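Local coordinates for conserved hypothetical exported protein (Bacteroides fragilis, PDB 4JJA) that is of unknown function but belongs to the NamZ (DUF1343) family, and so may act as an exo-beta-N-acetylmuramidase on peptidoglycan fragments, at residues His148-Asp156 against Lys348-Lys359. Numbering follows the deposited sequence.
Sequences HYVDGPILD and KARWKRDVERFK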
loop_
_atom_site.group_PDB
_atom_site.type_symbol
_atom_site.label_atom_id
_atom_site.label_comp_id
_atom_site.label_asym_id
_atom_site.label_seq_id
_atom_site.Cartn_x
_atom_site.Cartn_y
_atom_site.Cartn_z
ATOM N N HIS A 148 3.252 -11.938 3.869
ATOM C CA HIS A 148 3.649 -13.327 3.881
ATOM C C HIS A 148 4.654 -13.664 2.799
ATOM O O HIS A 148 5.120 -14.817 2.745
ATOM C CB HIS A 148 2.423 -14.244 3.753
ATOM C CG HIS A 148 1.557 -13.936 2.565
ATOM N ND1 HIS A 148 0.821 -12.772 2.493
ATOM C CD2 HIS A 148 1.332 -14.609 1.410
ATOM C CE1 HIS A 148 0.177 -12.748 1.330
ATOM N NE2 HIS A 148 0.456 -13.861 0.656
ATOM N N TYR A 149 4.992 -12.718 1.930
ATOM C CA TYR A 149 5.972 -12.963 0.887
ATOM C C TYR A 149 6.628 -11.687 0.475
ATOM O O TYR A 149 6.209 -10.602 0.842
ATOM C CB TYR A 149 5.381 -13.701 -0.308
ATOM C CG TYR A 149 4.408 -12.967 -1.198
ATOM C CD1 TYR A 149 3.202 -12.469 -0.737
ATOM C CD2 TYR A 149 4.701 -12.809 -2.568
ATOM C CE1 TYR A 149 2.295 -11.845 -1.645
ATOM C CE2 TYR A 149 3.821 -12.217 -3.427
ATOM C CZ TYR A 149 2.611 -11.757 -2.975
ATOM O OH TYR A 149 1.735 -11.219 -3.879
ATOM N N VAL A 150 7.683 -11.838 -0.328
ATOM C CA VAL A 150 8.445 -10.764 -0.962
ATOM C C VAL A 150 8.498 -11.133 -2.450
ATOM O O VAL A 150 8.761 -12.297 -2.790
ATOM C CB VAL A 150 9.846 -10.631 -0.364
ATOM C CG1 VAL A 150 10.648 -9.510 -1.050
ATOM C CG2 VAL A 150 9.748 -10.417 1.160
ATOM N N ASP A 151 8.238 -10.171 -3.344
ATOM C CA ASP A 151 8.223 -10.520 -4.764
ATOM C C ASP A 151 8.411 -9.292 -5.625
ATOM O O ASP A 151 8.083 -8.167 -5.267
ATOM C CB ASP A 151 6.881 -11.209 -5.109
ATOM C CG ASP A 151 6.980 -12.262 -6.182
ATOM O OD1 ASP A 151 8.066 -12.503 -6.704
ATOM O OD2 ASP A 151 5.887 -12.840 -6.468
ATOM N N GLY A 152 8.894 -9.570 -6.828
ATOM C CA GLY A 152 9.062 -8.565 -7.854
ATOM C C GLY A 152 10.461 -7.945 -7.851
ATOM O O GLY A 152 11.219 -8.093 -6.906
ATOM N N PRO A 153 10.813 -7.269 -8.957
ATOM C CA PRO A 153 12.081 -6.587 -9.023
ATOM C C PRO A 153 12.216 -5.509 -7.957
ATOM O O PRO A 153 11.226 -4.842 -7.632
ATOM C CB PRO A 153 12.067 -5.934 -10.418
ATOM C CG PRO A 153 10.941 -6.432 -11.119
ATOM C CD PRO A 153 9.976 -6.997 -10.123
ATOM N N ILE A 154 13.429 -5.286 -7.477
ATOM C CA ILE A 154 13.720 -4.085 -6.700
ATOM C C ILE A 154 13.621 -2.891 -7.639
ATOM O O ILE A 154 14.129 -2.927 -8.752
ATOM C CB ILE A 154 15.103 -4.183 -6.008
ATOM C CG1 ILE A 154 15.122 -5.331 -4.936
ATOM C CG2 ILE A 154 15.506 -2.857 -5.377
ATOM C CD1 ILE A 154 16.501 -5.709 -4.379
ATOM N N LEU A 155 13.019 -1.812 -7.163
ATOM C CA LEU A 155 12.860 -0.623 -7.966
ATOM C C LEU A 155 14.213 -0.023 -8.319
ATOM O O LEU A 155 14.979 0.311 -7.433
ATOM C CB LEU A 155 12.040 0.402 -7.218
ATOM C CG LEU A 155 11.763 1.718 -7.901
ATOM C CD1 LEU A 155 11.067 1.568 -9.231
ATOM C CD2 LEU A 155 10.964 2.597 -6.966
ATOM N N ASP A 156 14.473 0.115 -9.620
ATOM C CA ASP A 156 15.616 0.862 -10.131
ATOM C C ASP A 156 15.337 2.324 -9.876
ATOM O O ASP A 156 14.291 2.842 -10.227
ATOM C CB ASP A 156 15.836 0.568 -11.617
ATOM C CG ASP A 156 17.135 1.137 -12.172
ATOM O OD1 ASP A 156 17.493 2.257 -11.822
ATOM O OD2 ASP A 156 17.726 0.415 -13.013
ATOM N N LYS A 348 9.598 -13.990 -14.233
ATOM C CA LYS A 348 9.565 -13.965 -12.779
ATOM C C LYS A 348 10.881 -14.511 -12.185
ATOM O O LYS A 348 11.414 -13.981 -11.233
ATOM C CB LYS A 348 8.346 -14.703 -12.275
ATOM C CG LYS A 348 8.360 -14.886 -10.779
ATOM C CD LYS A 348 6.975 -15.165 -10.263
ATOM C CE LYS A 348 6.983 -15.250 -8.748
ATOM N NZ LYS A 348 5.641 -15.184 -8.192
ATOM N N ALA A 349 11.450 -15.560 -12.782
ATOM C CA ALA A 349 12.686 -16.105 -12.306
ATOM C C ALA A 349 13.815 -15.076 -12.337
ATOM O O ALA A 349 14.737 -15.162 -11.555
ATOM C CB ALA A 349 13.066 -17.382 -13.143
ATOM N N ARG A 350 13.755 -14.104 -13.252
ATOM C CA ARG A 350 14.813 -13.125 -13.395
ATOM C C ARG A 350 14.966 -12.243 -12.132
ATOM O O ARG A 350 16.049 -11.749 -11.875
ATOM C CB ARG A 350 14.625 -12.292 -14.659
ATOM C CG ARG A 350 15.846 -11.457 -14.969
ATOM C CD ARG A 350 15.805 -10.873 -16.331
ATOM N NE ARG A 350 16.892 -9.928 -16.558
ATOM C CZ ARG A 350 17.078 -9.320 -17.735
ATOM N NH1 ARG A 350 16.331 -9.642 -18.775
ATOM N NH2 ARG A 350 18.009 -8.388 -17.870
ATOM N N TRP A 351 13.883 -12.055 -11.383
ATOM C CA TRP A 351 13.929 -11.253 -10.177
ATOM C C TRP A 351 14.143 -12.058 -8.904
ATOM O O TRP A 351 14.141 -11.497 -7.818
ATOM C CB TRP A 351 12.770 -10.285 -10.070
ATOM C CG TRP A 351 11.413 -10.858 -9.878
ATOM C CD1 TRP A 351 10.921 -11.579 -8.805
ATOM C CD2 TRP A 351 10.285 -10.692 -10.768
ATOM N NE1 TRP A 351 9.589 -11.844 -8.985
ATOM C CE2 TRP A 351 9.165 -11.279 -10.154
ATOM C CE3 TRP A 351 10.123 -10.044 -11.993
ATOM C CZ2 TRP A 351 7.897 -11.259 -10.732
ATOM C CZ3 TRP A 351 8.845 -10.015 -12.565
ATOM C CH2 TRP A 351 7.769 -10.620 -11.936
ATOM N N LYS A 352 14.293 -13.387 -9.004
ATOM C CA LYS A 352 14.438 -14.204 -7.794
ATOM C C LYS A 352 15.590 -13.775 -6.922
ATOM O O LYS A 352 15.461 -13.673 -5.705
ATOM C CB LYS A 352 14.577 -15.677 -8.194
ATOM C CG LYS A 352 14.749 -16.645 -7.041
ATOM C CD LYS A 352 13.613 -16.624 -6.125
ATOM C CE LYS A 352 13.571 -17.924 -5.264
ATOM N NZ LYS A 352 12.167 -18.394 -5.063
ATOM N N ARG A 353 16.722 -13.499 -7.560
ATOM C CA ARG A 353 17.897 -13.060 -6.835
ATOM C C ARG A 353 17.669 -11.747 -6.107
ATOM O O ARG A 353 18.054 -11.622 -4.942
ATOM C CB ARG A 353 19.092 -12.928 -7.772
ATOM C CG ARG A 353 19.567 -14.303 -8.249
ATOM C CD ARG A 353 20.359 -15.020 -7.201
ATOM N NE ARG A 353 21.589 -14.304 -7.003
ATOM C CZ ARG A 353 22.790 -14.821 -7.065
ATOM N NH1 ARG A 353 22.944 -16.131 -7.200
ATOM N NH2 ARG A 353 23.810 -14.003 -6.894
ATOM N N ASP A 354 17.034 -10.799 -6.783
ATOM C CA ASP A 354 16.692 -9.478 -6.156
ATOM C C ASP A 354 15.899 -9.770 -4.859
ATOM O O ASP A 354 16.124 -9.156 -3.817
ATOM C CB ASP A 354 15.776 -8.579 -7.044
ATOM C CG ASP A 354 16.491 -7.593 -7.965
ATOM O OD1 ASP A 354 17.760 -7.539 -7.973
ATOM O OD2 ASP A 354 15.692 -6.849 -8.701
ATOM N N VAL A 355 14.916 -10.656 -4.963
ATOM C CA VAL A 355 14.085 -10.955 -3.808
ATOM C C VAL A 355 14.924 -11.598 -2.683
ATOM O O VAL A 355 14.774 -11.229 -1.510
ATOM C CB VAL A 355 12.923 -11.885 -4.200
ATOM C CG1 VAL A 355 12.229 -12.507 -2.998
ATOM C CG2 VAL A 355 11.877 -11.117 -5.068
ATOM N N GLU A 356 15.794 -12.556 -3.051
ATOM C CA GLU A 356 16.703 -13.204 -2.072
ATOM C C GLU A 356 17.488 -12.153 -1.326
ATOM O O GLU A 356 17.514 -12.126 -0.092
ATOM C CB GLU A 356 17.683 -14.150 -2.786
ATOM C CG GLU A 356 16.961 -15.403 -3.292
ATOM C CD GLU A 356 17.821 -16.367 -4.125
ATOM O OE1 GLU A 356 19.015 -16.123 -4.406
ATOM O OE2 GLU A 356 17.236 -17.375 -4.545
ATOM N N ARG A 357 18.111 -11.277 -2.085
ATOM C CA ARG A 357 18.940 -10.235 -1.509
ATOM C C ARG A 357 18.150 -9.273 -0.652
ATOM O O ARG A 357 18.632 -8.888 0.415
ATOM C CB ARG A 357 19.656 -9.417 -2.584
ATOM C CG ARG A 357 20.821 -10.187 -3.306
ATOM C CD ARG A 357 21.590 -9.329 -4.342
ATOM N NE ARG A 357 20.862 -8.959 -5.552
ATOM C CZ ARG A 357 20.877 -9.632 -6.708
ATOM N NH1 ARG A 357 21.614 -10.730 -6.829
ATOM N NH2 ARG A 357 20.151 -9.192 -7.737
ATOM N N PHE A 358 16.947 -8.933 -1.077
ATOM C CA PHE A 358 16.143 -8.038 -0.231
ATOM C C PHE A 358 15.742 -8.689 1.086
ATOM O O PHE A 358 15.684 -8.023 2.112
ATOM C CB PHE A 358 14.913 -7.546 -0.992
ATOM C CG PHE A 358 14.200 -6.456 -0.242
ATOM C CD1 PHE A 358 14.718 -5.186 -0.217
ATOM C CD2 PHE A 358 13.026 -6.680 0.449
ATOM C CE1 PHE A 358 14.063 -4.157 0.515
ATOM C CE2 PHE A 358 12.393 -5.685 1.179
ATOM C CZ PHE A 358 12.920 -4.423 1.170
ATOM N N LYS A 359 15.460 -9.998 1.055
ATOM C CA LYS A 359 15.104 -10.701 2.284
ATOM C C LYS A 359 16.238 -10.658 3.285
ATOM O O LYS A 359 16.028 -10.574 4.486
ATOM C CB LYS A 359 14.697 -12.135 1.982
ATOM C CG LYS A 359 13.332 -12.227 1.337
ATOM C CD LYS A 359 13.019 -13.712 1.074
ATOM C CE LYS A 359 11.698 -14.011 0.435
ATOM N NZ LYS A 359 11.479 -15.500 0.175
HETATM O O HOH W 1 8.795 -14.940 -0.069
HETATM O O HOH W 2 16.240 -4.333 -9.912
#
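D151 and W351 illustrate how one buried carboxylate can tie a loop to the segment 348-359. The indole NE1 donates to D151 OD1 over 2.8 Å, coming from above the carboxylate plane, and the two planes stand 72° apart. K348, its chain extended beyond CG, crosses the aspartate at about a right angle; its NZ forms a salt bridge of 2.9 Å to the syn lone pair of D151 OD2. The same oxygen accepts from the backbone N of I302, whose carbonyl takes a bond from K348 NZ, so loop, helix and a third segment are linked through one charged pair.

The second polar link lies further along the loop: I154 N donates to D354 OD2 at 3.0 Å, while R357 NH2 holds OD1 by a salt bridge. A water bridges D354 OD2 and I154 O.

CH-pi contacts occupy the middle. G152 CA sits 3.5 Å from the centroid of the five-membered ring of W351, almost on its normal, and P153 CD lies over the six-membered ring on the same face. Placing CG between the backbone N and the carbonyl carbon (chi1 67°) lays the indole against G152 and P153, while K348 O lies above the rim of the other face.

Apolar contacts follow the helix. V150 CG1 meets V355 CG1 at 3.9 Å and approaches F358 CD2 obliquely, with the K359 chain running past the valine.

The arrangement packs the loop after strand 136-140 of the Rossmann-like parallel sheet, in the N-terminal NamZ region, on helix 352-362 and the residues just before it in the C-terminal region.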